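Local coordinates for D-ribose pyranase (Bacillus subtilis, PDB 1OGD), which probably catalyses the interconversion of the beta-pyranose and beta-furanose forms of D-ribose, working as a homodecamer built from two pentamers, at residues 4-7 / 11-14; 16-21 / 60-65; 22-27 / 56-61; 78-83 / 116-121; 103-108 / 122-127. All blocks are in the same frame, centred on the assembly; numbering follows the deposited sequence.

Contact 1: 4-7 / 11-14; sequences HGIL and LAKI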
# COMPACT_ATOMS: atom_id res chain seq x y z
N HIS A 4 -13.22 3.50 -30.01
CA HIS A 4 -12.13 2.92 -30.78
C HIS A 4 -11.07 2.18 -29.96
O HIS A 4 -11.04 2.27 -28.73
CB HIS A 4 -11.45 4.04 -31.58
CG HIS A 4 -12.41 4.96 -32.26
ND1 HIS A 4 -13.32 4.53 -33.20
CD2 HIS A 4 -12.60 6.30 -32.14
CE1 HIS A 4 -14.04 5.56 -33.62
NE2 HIS A 4 -13.62 6.64 -32.99
N GLY A 5 -10.20 1.47 -30.67
CA GLY A 5 -9.13 0.73 -30.02
C GLY A 5 -9.48 -0.69 -29.62
O GLY A 5 -10.58 -1.17 -29.89
N ILE A 6 -8.55 -1.36 -28.95
CA ILE A 6 -8.73 -2.73 -28.51
C ILE A 6 -9.85 -2.83 -27.46
O ILE A 6 -10.02 -1.93 -26.63
CB ILE A 6 -7.38 -3.27 -27.95
CG1 ILE A 6 -7.42 -4.80 -27.86
CG2 ILE A 6 -7.07 -2.63 -26.61
CD1 ILE A 6 -6.04 -5.42 -27.81
N LEU A 7 -10.63 -3.91 -27.51
CA LEU A 7 -11.75 -4.10 -26.60
C LEU A 7 -11.38 -4.41 -25.15
O LEU A 7 -12.06 -3.96 -24.23
CB LEU A 7 -12.65 -5.23 -27.13
CG LEU A 7 -13.91 -5.54 -26.32
CD1 LEU A 7 -14.86 -4.36 -26.36
CD2 LEU A 7 -14.59 -6.78 -26.89
N LEU A 11 -5.68 -4.73 -21.61
CA LEU A 11 -4.74 -4.49 -22.70
C LEU A 11 -4.72 -3.03 -23.12
O LEU A 11 -3.66 -2.49 -23.41
CB LEU A 11 -5.09 -5.37 -23.91
CG LEU A 11 -4.86 -6.87 -23.75
CD1 LEU A 11 -5.17 -7.58 -25.07
CD2 LEU A 11 -3.43 -7.13 -23.35
N ALA A 12 -5.88 -2.39 -23.15
CA ALA A 12 -5.97 -0.99 -23.53
C ALA A 12 -5.05 -0.14 -22.65
O ALA A 12 -4.36 0.76 -23.13
CB ALA A 12 -7.41 -0.50 -23.41
N LYS A 13 -5.02 -0.44 -21.36
CA LYS A 13 -4.19 0.32 -20.43
C LYS A 13 -2.71 0.14 -20.73
O LYS A 13 -1.93 1.08 -20.59
CB LYS A 13 -4.50 -0.08 -18.99
CG LYS A 13 -5.94 0.22 -18.60
CD LYS A 13 -6.28 -0.31 -17.22
CE LYS A 13 -7.71 0.02 -16.87
NZ LYS A 13 -8.13 -0.62 -15.60
N ILE A 14 -2.33 -1.07 -21.14
CA ILE A 14 -0.94 -1.35 -21.49
C ILE A 14 -0.56 -0.64 -22.79
O ILE A 14 0.50 -0.00 -22.88
CB ILE A 14 -0.68 -2.88 -21.66
CG1 ILE A 14 -0.89 -3.61 -20.33
CG2 ILE A 14 0.74 -3.13 -22.16
CD1 ILE A 14 0.02 -3.10 -19.22
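Ile6 packs on Leu11 and Ala12 in a buried, wholly apolar contact, by which the loop leading into helix 9-17 folds back against that helix's early turns. The isoleucine forks over the helix backbone. Its longer branch is stretched out, with CG1 anti to the backbone N (chi1 -163°), and this carries CD1 to Leu11, where the methyl carbons Ile6 CD1 and Leu11 CD1 lie 3.6 Å apart, the two side chains crossing obliquely. The shorter branch serves Ala12: Ile6 CG2 is 3.7 Å from Ala12 CA and 3.9 Å from Ala12 CB. Within the alpha/beta fold this is a layered arrangement, for Ile6 also touches Val57 and Glu61 of helix 51-61, while Leu11 rests on Ile40 and Ile112 of the sheet. An alanine here would lose both branches and would probably open a gap between helices 9-17 and 51-61, with the Leu11 methyl deprived of its neighbour. Ala12 packs in turn on Ala16 of a second subunit, and His4 NE2 makes a weak hydrogen bond to Glu60 OE2 of that same subunit.

Contact 2: 16-21 / 60-65; sequences ADLGHT and EEMAVE. With RIP (beta-D-ribopyranose), chain H.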
# COMPACT_ATOMS: atom_id res chain seq x y z
N ALA A 16 -1.81 2.00 -24.07
CA ALA A 16 -1.82 3.44 -23.83
C ALA A 16 -0.48 4.00 -23.36
O ALA A 16 -0.14 5.15 -23.67
CB ALA A 16 -2.90 3.78 -22.82
N ASP A 17 0.29 3.20 -22.62
CA ASP A 17 1.57 3.68 -22.11
C ASP A 17 2.76 3.32 -22.98
O ASP A 17 3.87 3.77 -22.73
CB ASP A 17 1.82 3.16 -20.69
CG ASP A 17 1.03 3.93 -19.65
OD1 ASP A 17 0.90 5.16 -19.80
OD2 ASP A 17 0.55 3.30 -18.68
N LEU A 18 2.53 2.52 -24.02
CA LEU A 18 3.62 2.12 -24.89
C LEU A 18 4.33 3.29 -25.56
O LEU A 18 3.70 4.21 -26.09
CB LEU A 18 3.14 1.15 -25.98
CG LEU A 18 2.80 -0.27 -25.55
CD1 LEU A 18 2.29 -1.06 -26.75
CD2 LEU A 18 4.03 -0.93 -24.95
N GLY A 19 5.66 3.25 -25.50
CA GLY A 19 6.49 4.26 -26.12
C GLY A 19 7.40 3.52 -27.07
O GLY A 19 7.44 2.29 -27.05
N HIS A 20 8.13 4.24 -27.91
CA HIS A 20 9.02 3.59 -28.87
C HIS A 20 10.00 2.62 -28.22
O HIS A 20 10.76 2.99 -27.34
CB HIS A 20 9.80 4.65 -29.65
CG HIS A 20 10.48 4.12 -30.87
ND1 HIS A 20 11.46 4.82 -31.54
CD2 HIS A 20 10.30 2.96 -31.56
CE1 HIS A 20 11.87 4.11 -32.58
NE2 HIS A 20 11.18 2.98 -32.62
N THR A 21 9.98 1.38 -28.71
CA THR A 21 10.83 0.28 -28.25
C THR A 21 10.33 -0.54 -27.06
O THR A 21 10.93 -1.56 -26.72
CB THR A 21 12.31 0.72 -27.96
OG1 THR A 21 12.37 1.49 -26.75
CG2 THR A 21 12.88 1.52 -29.12
N GLU A 60 -3.16 -5.24 -35.24
CA GLU A 60 -3.95 -4.12 -35.75
C GLU A 60 -4.20 -2.99 -34.77
O GLU A 60 -4.72 -1.94 -35.16
CB GLU A 60 -5.29 -4.62 -36.29
CG GLU A 60 -6.19 -5.24 -35.26
CD GLU A 60 -7.57 -5.56 -35.83
OE1 GLU A 60 -8.26 -4.61 -36.27
OE2 GLU A 60 -7.96 -6.75 -35.83
N GLU A 61 -3.85 -3.18 -33.50
CA GLU A 61 -4.07 -2.14 -32.49
C GLU A 61 -2.76 -1.54 -32.01
O GLU A 61 -2.75 -0.53 -31.30
CB GLU A 61 -4.82 -2.71 -31.29
CG GLU A 61 -6.21 -3.21 -31.58
CD GLU A 61 -7.08 -2.16 -32.24
OE1 GLU A 61 -6.79 -0.95 -32.09
OE2 GLU A 61 -8.07 -2.56 -32.90
N MET A 62 -1.66 -2.15 -32.41
CA MET A 62 -0.34 -1.71 -31.99
C MET A 62 0.63 -1.59 -33.15
O MET A 62 0.68 -2.48 -34.00
CB MET A 62 0.20 -2.72 -30.97
CG MET A 62 1.59 -2.46 -30.47
SD MET A 62 2.16 -3.84 -29.44
CE MET A 62 3.88 -3.57 -29.51
N ALA A 63 1.39 -0.51 -33.19
CA ALA A 63 2.38 -0.31 -34.23
C ALA A 63 3.63 -1.11 -33.82
O ALA A 63 4.33 -0.75 -32.87
CB ALA A 63 2.73 1.16 -34.36
N VAL A 64 3.90 -2.19 -34.54
CA VAL A 64 5.05 -3.05 -34.25
C VAL A 64 6.20 -2.82 -35.22
O VAL A 64 6.01 -2.87 -36.44
CB VAL A 64 4.64 -4.53 -34.32
CG1 VAL A 64 5.82 -5.41 -33.94
CG2 VAL A 64 3.43 -4.79 -33.42
N GLU A 65 7.40 -2.56 -34.70
CA GLU A 65 8.56 -2.35 -35.57
C GLU A 65 9.49 -3.56 -35.61
O GLU A 65 10.37 -3.64 -36.46
CB GLU A 65 9.36 -1.11 -35.15
CG GLU A 65 9.94 -1.16 -33.75
CD GLU A 65 10.99 -0.09 -33.51
OE1 GLU A 65 10.93 0.96 -34.19
OE2 GLU A 65 11.86 -0.28 -32.64
C1 RIP H . 11.17 7.98 -29.63
C2 RIP H . 10.88 9.46 -29.55
C3 RIP H . 11.88 10.22 -30.41
C4 RIP H . 11.95 9.74 -31.85
C5 RIP H . 12.24 8.24 -31.82
O1 RIP H . 12.37 7.66 -28.96
O2 RIP H . 9.56 9.66 -30.01
O3 RIP H . 11.61 11.60 -30.37
O4 RIP H . 10.73 9.95 -32.52
O5 RIP H . 11.31 7.51 -30.99
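Glu65 reaches across to His20, and Leu18 meets Met62 a few residues away, giving one polar and one apolar half to the contact. The carboxylate is the main polar partner: His20 NE2 donates to Glu65 OE1 over 2.6 Å, with an N-H...O angle of 159°. The acceptor lies almost in the plane of the imidazole, at its edge, yet it is approached from above the carboxylate plane, 43° out of it; the ring and carboxylate planes stand 78° apart. Beyond CG the glutamate chain is extended, which lets it span the distance from the corner the chain turns at Glu65. Thr21 runs alongside and sets its methyl CG2 over one face of the imidazole, towards the rim.

The apolar half is inward. Leu18 CD1 abuts Met62 SD at 3.9 Å, the two side chains crossing at about a right angle, and both also touch Ile24 of strand 23-27.

With CG anti to its backbone N, His20 turns its second ring nitrogen to the sugar, where ND1 donates to O5 of the ribopyranose over 2.7 Å. That sugar is also bonded by Asp28 and His98 of a fourth subunit, whose Asn122 lines the same pocket. His20 is inferred to be the proton donor, and Glu65 is its second-shell partner, likely to fix the ring's rotation; His20, backed by Glu65 in a histidine-carboxylate hydrogen bond, completes a sugar site shared between two subunits.

Contact 3: 22-27 / 56-61; sequences DKIVIA and AVLAEE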
# COMPACT_ATOMS: atom_id res chain seq x y z
N ASP A 22 9.24 -0.11 -26.42
CA ASP A 22 8.69 -0.89 -25.31
C ASP A 22 8.26 -2.24 -25.86
O ASP A 22 7.94 -2.36 -27.05
CB ASP A 22 7.49 -0.20 -24.66
CG ASP A 22 7.88 1.04 -23.86
OD1 ASP A 22 9.07 1.19 -23.50
OD2 ASP A 22 6.99 1.87 -23.60
N LYS A 23 8.25 -3.25 -25.00
CA LYS A 23 7.90 -4.60 -25.43
C LYS A 23 6.79 -5.26 -24.62
O LYS A 23 6.65 -5.03 -23.42
CB LYS A 23 9.14 -5.49 -25.34
CG LYS A 23 10.36 -4.95 -26.07
CD LYS A 23 11.61 -5.73 -25.70
CE LYS A 23 12.84 -5.18 -26.41
NZ LYS A 23 13.07 -3.73 -26.14
N ILE A 24 5.98 -6.07 -25.31
CA ILE A 24 4.93 -6.83 -24.65
C ILE A 24 5.13 -8.25 -25.16
O ILE A 24 5.71 -8.45 -26.23
CB ILE A 24 3.50 -6.34 -25.00
CG1 ILE A 24 3.21 -6.53 -26.48
CG2 ILE A 24 3.32 -4.89 -24.58
CD1 ILE A 24 1.76 -6.24 -26.83
N VAL A 25 4.67 -9.23 -24.40
CA VAL A 25 4.84 -10.62 -24.78
C VAL A 25 3.50 -11.32 -24.94
O VAL A 25 2.58 -11.10 -24.16
CB VAL A 25 5.67 -11.38 -23.71
CG1 VAL A 25 5.88 -12.83 -24.13
CG2 VAL A 25 7.00 -10.68 -23.49
N ILE A 26 3.38 -12.14 -25.98
CA ILE A 26 2.17 -12.93 -26.20
C ILE A 26 2.70 -14.32 -25.92
O ILE A 26 3.68 -14.75 -26.54
CB ILE A 26 1.66 -12.85 -27.65
CG1 ILE A 26 1.25 -11.41 -27.97
CG2 ILE A 26 0.45 -13.76 -27.81
CD1 ILE A 26 0.93 -11.18 -29.44
N ALA A 27 2.08 -15.04 -25.00
CA ALA A 27 2.59 -16.35 -24.63
C ALA A 27 1.61 -17.49 -24.69
O ALA A 27 0.40 -17.28 -24.67
CB ALA A 27 3.17 -16.27 -23.21
N ALA A 56 -3.11 -11.53 -33.98
CA ALA A 56 -3.78 -10.77 -35.04
C ALA A 56 -4.40 -9.48 -34.50
O ALA A 56 -4.27 -8.42 -35.11
CB ALA A 56 -4.84 -11.63 -35.70
N VAL A 57 -5.08 -9.58 -33.36
CA VAL A 57 -5.71 -8.41 -32.76
C VAL A 57 -4.65 -7.38 -32.36
O VAL A 57 -4.80 -6.19 -32.63
CB VAL A 57 -6.54 -8.79 -31.52
CG1 VAL A 57 -7.06 -7.53 -30.84
CG2 VAL A 57 -7.70 -9.68 -31.92
N LEU A 58 -3.59 -7.84 -31.71
CA LEU A 58 -2.53 -6.94 -31.28
C LEU A 58 -1.88 -6.23 -32.47
O LEU A 58 -1.55 -5.05 -32.40
CB LEU A 58 -1.46 -7.69 -30.47
CG LEU A 58 -1.58 -7.66 -28.94
CD1 LEU A 58 -1.71 -6.22 -28.46
CD2 LEU A 58 -2.79 -8.45 -28.48
N ALA A 59 -1.71 -6.97 -33.56
CA ALA A 59 -1.09 -6.43 -34.76
C ALA A 59 -1.84 -5.21 -35.30
O ALA A 59 -1.22 -4.25 -35.76
CB ALA A 59 -1.02 -7.52 -35.85
N GLU A 60 -3.16 -5.24 -35.24
CA GLU A 60 -3.95 -4.12 -35.75
C GLU A 60 -4.20 -2.99 -34.77
O GLU A 60 -4.72 -1.94 -35.16
CB GLU A 60 -5.29 -4.62 -36.29
CG GLU A 60 -6.19 -5.24 -35.26
CD GLU A 60 -7.57 -5.56 -35.83
OE1 GLU A 60 -8.26 -4.61 -36.27
OE2 GLU A 60 -7.96 -6.75 -35.83
N GLU A 61 -3.85 -3.18 -33.50
CA GLU A 61 -4.07 -2.14 -32.49
C GLU A 61 -2.76 -1.54 -32.01
O GLU A 61 -2.75 -0.53 -31.30
CB GLU A 61 -4.82 -2.71 -31.29
CG GLU A 61 -6.21 -3.21 -31.58
CD GLU A 61 -7.08 -2.16 -32.24
OE1 GLU A 61 -6.79 -0.95 -32.09
OE2 GLU A 61 -8.07 -2.56 -32.90
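Leu58 of helix 51-61 meets Ile24 and Ile26 of strand 23-27, and everything that passes between the two segments is apolar. The firmer of the two touches is with Ile24: its CD1 comes within 3.8 Å of Leu58 CD1, the side chains crossing at a slant. Ile24 gets there because CG1 sits between the backbone N and the carbonyl carbon (chi1 64°) and the chain is straight beyond it, pointing the terminal methyl at the helix. Ile26 makes a looser approach, Ile26 CD1 lying 4.4 Å from Leu58 CG. The leucine's own first torsion, -96°, departs well from a staggered value, perhaps as it fits its branch point against the two isoleucines.

This is helix-on-sheet packing at the middle of an alpha/beta fold, the centre of the contact about 4 Å from that of the chain. Ile24 and Ile26, two residues apart on the strand, face the same layer, and further side chains fill it: Phe51, Thr54 and Ala55 around Ile26, Met62 and Ile14 around Ile24.

No hydrogen bond crosses the contact; the backbone bonds of each element run within its own layer. In the sheet, strand 23-27 pairs with strand 123-127 through Ile24 and Leu125, and with strand 110-113 through Val25, which bonds to Ala110 and Ile112. Towards residue 61, Glu61 N donates to Leu58 O over 3.2 Å. Ile26 also lies towards the sugar pocket, its side chain about 7 Å from that of substrate-binding Asn122.

Contact 4: 78-83 / 116-121; sequences QENAKF and EFTPYA. With RIP (beta-D-ribopyranose), chain G.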
# COMPACT_ATOMS: atom_id res chain seq x y z
N GLN A 78 5.81 -25.32 -36.81
CA GLN A 78 5.87 -24.76 -38.16
C GLN A 78 4.65 -23.94 -38.58
O GLN A 78 4.78 -22.92 -39.26
CB GLN A 78 6.11 -25.88 -39.17
CG GLN A 78 6.43 -25.38 -40.58
CD GLN A 78 7.60 -24.40 -40.59
OE1 GLN A 78 8.69 -24.71 -40.11
NE2 GLN A 78 7.38 -23.22 -41.16
N GLU A 79 3.46 -24.37 -38.17
CA GLU A 79 2.25 -23.65 -38.55
C GLU A 79 2.23 -22.23 -37.98
O GLU A 79 2.03 -21.26 -38.72
CB GLU A 79 1.00 -24.40 -38.08
CG GLU A 79 -0.29 -23.81 -38.63
CD GLU A 79 -1.53 -24.49 -38.07
OE1 GLU A 79 -1.75 -24.40 -36.84
OE2 GLU A 79 -2.28 -25.10 -38.86
N ASN A 80 2.45 -22.09 -36.68
CA ASN A 80 2.46 -20.77 -36.06
C ASN A 80 3.68 -19.97 -36.45
O ASN A 80 3.68 -18.74 -36.39
CB ASN A 80 2.38 -20.90 -34.54
CG ASN A 80 1.01 -21.34 -34.07
OD1 ASN A 80 0.01 -20.67 -34.31
ND2 ASN A 80 0.95 -22.48 -33.39
N ALA A 81 4.74 -20.66 -36.88
CA ALA A 81 5.96 -19.98 -37.31
C ALA A 81 5.69 -19.26 -38.62
O ALA A 81 6.20 -18.16 -38.86
CB ALA A 81 7.08 -21.00 -37.49
N LYS A 82 4.88 -19.88 -39.48
CA LYS A 82 4.52 -19.29 -40.77
C LYS A 82 3.55 -18.14 -40.57
O LYS A 82 3.66 -17.10 -41.23
CB LYS A 82 3.87 -20.34 -41.68
CG LYS A 82 4.77 -21.50 -42.06
CD LYS A 82 4.10 -22.40 -43.10
CE LYS A 82 4.93 -23.64 -43.40
NZ LYS A 82 6.30 -23.33 -43.92
N PHE A 83 2.61 -18.33 -39.66
CA PHE A 83 1.62 -17.31 -39.35
C PHE A 83 2.33 -16.00 -39.06
O PHE A 83 1.99 -14.96 -39.63
CB PHE A 83 0.80 -17.73 -38.13
CG PHE A 83 -0.26 -16.74 -37.76
CD1 PHE A 83 -1.51 -16.78 -38.36
CD2 PHE A 83 -0.00 -15.76 -36.80
CE1 PHE A 83 -2.49 -15.86 -38.01
CE2 PHE A 83 -0.98 -14.83 -36.45
CZ PHE A 83 -2.22 -14.88 -37.06
N GLU A 116 -3.14 -21.11 -25.84
CA GLU A 116 -2.37 -21.91 -26.78
C GLU A 116 -1.60 -23.05 -26.13
O GLU A 116 -0.74 -22.83 -25.27
CB GLU A 116 -1.39 -21.01 -27.54
CG GLU A 116 -0.70 -21.69 -28.71
CD GLU A 116 -1.68 -22.05 -29.82
OE1 GLU A 116 -2.42 -21.15 -30.26
OE2 GLU A 116 -1.70 -23.22 -30.25
N PHE A 117 -1.91 -24.28 -26.55
CA PHE A 117 -1.25 -25.47 -26.03
C PHE A 117 -0.27 -26.10 -27.02
O PHE A 117 -0.22 -27.33 -27.13
CB PHE A 117 -2.29 -26.51 -25.61
CG PHE A 117 -2.62 -26.51 -24.14
CD1 PHE A 117 -2.96 -25.32 -23.49
CD2 PHE A 117 -2.61 -27.69 -23.41
CE1 PHE A 117 -3.29 -25.32 -22.14
CE2 PHE A 117 -2.94 -27.70 -22.05
CZ PHE A 117 -3.28 -26.51 -21.41
N THR A 118 0.48 -25.28 -27.74
CA THR A 118 1.47 -25.81 -28.68
C THR A 118 2.84 -25.23 -28.35
O THR A 118 2.95 -24.08 -27.93
CB THR A 118 1.12 -25.51 -30.16
OG1 THR A 118 1.12 -24.10 -30.39
CG2 THR A 118 -0.24 -26.08 -30.51
N PRO A 119 3.91 -26.03 -28.53
CA PRO A 119 5.30 -25.67 -28.27
C PRO A 119 5.82 -24.37 -28.86
O PRO A 119 5.67 -24.10 -30.06
CB PRO A 119 6.07 -26.87 -28.81
CG PRO A 119 5.13 -28.00 -28.59
CD PRO A 119 3.82 -27.41 -29.05
N TYR A 120 6.46 -23.57 -28.01
CA TYR A 120 7.07 -22.30 -28.37
C TYR A 120 6.21 -21.29 -29.11
O TYR A 120 6.70 -20.53 -29.95
CB TYR A 120 8.36 -22.57 -29.16
CG TYR A 120 9.26 -23.58 -28.48
CD1 TYR A 120 9.11 -24.94 -28.72
CD2 TYR A 120 10.23 -23.17 -27.56
CE1 TYR A 120 9.91 -25.88 -28.05
CE2 TYR A 120 11.02 -24.09 -26.89
CZ TYR A 120 10.86 -25.44 -27.14
OH TYR A 120 11.64 -26.36 -26.48
N ALA A 121 4.92 -21.27 -28.80
CA ALA A 121 4.02 -20.31 -29.42
C ALA A 121 4.08 -19.04 -28.58
O ALA A 121 3.12 -18.70 -27.89
CB ALA A 121 2.60 -20.86 -29.45
C1 RIP G . 7.57 -22.99 -21.86
C2 RIP G . 6.70 -22.60 -23.02
C3 RIP G . 7.33 -23.07 -24.32
C4 RIP G . 7.66 -24.56 -24.34
C5 RIP G . 8.53 -24.86 -23.13
O1 RIP G . 8.77 -22.25 -21.84
O2 RIP G . 5.43 -23.18 -22.83
O3 RIP G . 6.52 -22.73 -25.41
O4 RIP G . 6.48 -25.34 -24.24
O5 RIP G . 7.95 -24.40 -21.89
O HOH W 1 -2.62 -20.58 -32.83
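Asn80 and Ala121 bring the backbones closest, 6.8 Å between their CA atoms, where helix 78-87 faces a type II beta turn running from Thr118 to Ala121. The nearest direct meeting of side chains is that of Asn80 ND2 with Thr118 OG1, 3.4 Å apart but at an angle too poor for a hydrogen bond. A water does the joining instead, donating to Asn80 OD1 at 3.0 Å and to Glu116 OE1 at 2.6 Å. The amide and carboxylate approach from opposite directions, with planes 68° apart. Glu116 has CG anti to its backbone N (chi1 -170°) and bends at the next bond (chi2 66°), which brings the carboxylate round towards Thr118 and the water. Glu116 OE1 also accepts from Phe51 N, and Glu116 OE2 takes the hydroxyl of Thr118, OG1 to OE2 3.0 Å, from above the carboxylate plane. Both carboxylate oxygens of this buried acid are therefore engaged. The loop belongs to the ribose pocket: Tyr120 N makes a weak hydrogen bond to sugar O3 over 2.7 Å, and the tyrosine ring presents one face to the sugar, with C4 over its centre. Replacing Glu116 by an alanine would probably leave Phe51 N and the Thr118 hydroxyl without this acceptor, and the water held from Asn80 alone among the groups described. Asn77 holds both Asn80 and Thr118, its OD1 receiving Asn80 ND2 and its ND2 donating to Thr118 OG1 and Pro119 O.

Contact 5: 103-108 / 122-127; sequences LLTKDA and NCILQA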
# COMPACT_ATOMS: atom_id res chain seq x y z
N LEU A 103 15.01 -14.49 -21.21
CA LEU A 103 15.75 -13.41 -20.56
C LEU A 103 15.18 -12.06 -20.98
O LEU A 103 15.06 -11.14 -20.16
CB LEU A 103 17.23 -13.47 -20.93
CG LEU A 103 18.02 -14.67 -20.41
CD1 LEU A 103 19.47 -14.56 -20.90
CD2 LEU A 103 17.96 -14.71 -18.89
N LEU A 104 14.82 -11.94 -22.25
CA LEU A 104 14.26 -10.70 -22.77
C LEU A 104 12.89 -10.37 -22.20
O LEU A 104 12.53 -9.20 -22.10
CB LEU A 104 14.17 -10.76 -24.30
CG LEU A 104 15.42 -10.41 -25.11
CD1 LEU A 104 16.60 -11.26 -24.64
CD2 LEU A 104 15.14 -10.63 -26.59
N THR A 105 12.13 -11.39 -21.82
CA THR A 105 10.80 -11.15 -21.27
C THR A 105 10.82 -10.41 -19.93
O THR A 105 9.80 -9.88 -19.50
CB THR A 105 10.00 -12.47 -21.08
OG1 THR A 105 10.63 -13.27 -20.07
CG2 THR A 105 9.93 -13.24 -22.39
N LYS A 106 11.98 -10.37 -19.29
CA LYS A 106 12.10 -9.68 -18.00
C LYS A 106 11.95 -8.17 -18.20
O LYS A 106 11.68 -7.44 -17.25
CB LYS A 106 13.45 -10.00 -17.36
CG LYS A 106 13.67 -11.49 -17.12
CD LYS A 106 15.07 -11.80 -16.60
CE LYS A 106 15.33 -11.16 -15.25
NZ LYS A 106 16.70 -11.50 -14.75
N ASP A 107 12.12 -7.72 -19.44
CA ASP A 107 12.01 -6.30 -19.77
C ASP A 107 10.65 -5.91 -20.33
O ASP A 107 10.38 -4.73 -20.56
CB ASP A 107 13.09 -5.91 -20.78
CG ASP A 107 14.47 -5.85 -20.16
OD1 ASP A 107 14.62 -5.14 -19.14
OD2 ASP A 107 15.40 -6.50 -20.69
N ALA A 108 9.80 -6.90 -20.55
CA ALA A 108 8.46 -6.66 -21.09
C ALA A 108 7.58 -5.87 -20.13
O ALA A 108 7.70 -6.00 -18.92
CB ALA A 108 7.80 -7.99 -21.42
N ASN A 122 5.22 -18.35 -28.62
CA ASN A 122 5.43 -17.11 -27.88
C ASN A 122 6.17 -16.10 -28.75
O ASN A 122 6.99 -16.48 -29.59
CB ASN A 122 6.29 -17.32 -26.62
CG ASN A 122 5.87 -18.51 -25.80
OD1 ASN A 122 6.51 -19.57 -25.86
ND2 ASN A 122 4.81 -18.36 -25.02
N CYS A 123 5.90 -14.82 -28.55
CA CYS A 123 6.61 -13.80 -29.30
C CYS A 123 6.58 -12.47 -28.57
O CYS A 123 5.66 -12.19 -27.80
CB CYS A 123 6.04 -13.63 -30.71
SG CYS A 123 4.46 -12.80 -30.79
N ILE A 124 7.60 -11.66 -28.81
CA ILE A 124 7.71 -10.34 -28.22
C ILE A 124 7.47 -9.32 -29.33
O ILE A 124 8.09 -9.40 -30.39
CB ILE A 124 9.11 -10.11 -27.63
CG1 ILE A 124 9.29 -10.94 -26.36
CG2 ILE A 124 9.32 -8.62 -27.35
CD1 ILE A 124 10.70 -10.90 -25.79
N LEU A 125 6.56 -8.39 -29.09
CA LEU A 125 6.29 -7.34 -30.06
C LEU A 125 6.96 -6.07 -29.55
O LEU A 125 6.70 -5.63 -28.43
CB LEU A 125 4.78 -7.10 -30.21
CG LEU A 125 3.91 -8.29 -30.60
CD1 LEU A 125 2.47 -7.84 -30.73
CD2 LEU A 125 4.41 -8.89 -31.91
N GLN A 126 7.83 -5.50 -30.37
CA GLN A 126 8.52 -4.27 -29.99
C GLN A 126 7.81 -3.09 -30.63
O GLN A 126 7.69 -3.01 -31.86
CB GLN A 126 9.98 -4.32 -30.44
CG GLN A 126 10.84 -3.25 -29.79
CD GLN A 126 12.30 -3.37 -30.17
OE1 GLN A 126 12.76 -2.74 -31.12
NE2 GLN A 126 13.04 -4.20 -29.43
N ALA A 127 7.35 -2.17 -29.79
CA ALA A 127 6.62 -0.99 -30.24
C ALA A 127 7.38 -0.06 -31.17
O ALA A 127 8.54 0.27 -30.94
CB ALA A 127 6.13 -0.20 -29.02
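The carbonyl oxygen of Leu104, a residue whose side chain packs on Ile124, accepts Asp107 N over 3.1 Å. Neighbouring bonds repeat this spacing, Lys106 N to Leu103 O and Ala108 N to Thr105 O, each amide reaching back three residues, and they carry the chain out of the helix in a compact turn. Across the contact there is no hydrogen bond, and the meeting is made by a single methyl. Ile124 CD1 touches Leu104 CB at 3.8 Å and Thr105 CG2 at 4.2 Å, so it sits against two consecutive residues. Ile124 projects it there with CG1 anti to the carbonyl carbon (chi1 -72°) and an extended second torsion; its side chain crosses that of Thr105 at about a right angle. This is how the 98-104 helix is laid on the sheet of the alpha/beta fold: Ile124 shares the layer with Val25, Ile68 and Phe101, while its strand neighbour Leu125 looks the other way, towards Met62. Thr105 turns its methyl to Ile124 while OG1 bonds to Lys102 O, three residues back. Just before strand 123-127 lies Asn122, a residue of the ribose-binding site.

Contacts 3 and 5 are the core pair: they pack helices on opposite faces of one sheet, through the neighbouring strands 23-27 and 123-127, and use apolar carbon contacts alone. Contact 1 is equally apolar, but its centre lies about 15 Å from that of the chain, beside a subunit interface. It shares helix 9-17 with contact 2, which shares helix 51-61 with contact 3 and joins its apolar layer through Met62 and Ile24. Polar chemistry appears on opposite sides of the chain's centre. Contacts 2 and 4, with centres about 23 Å apart, each face a different ribose, the first offering a histidine to another subunit's pocket, the second lining its own pocket with a turn.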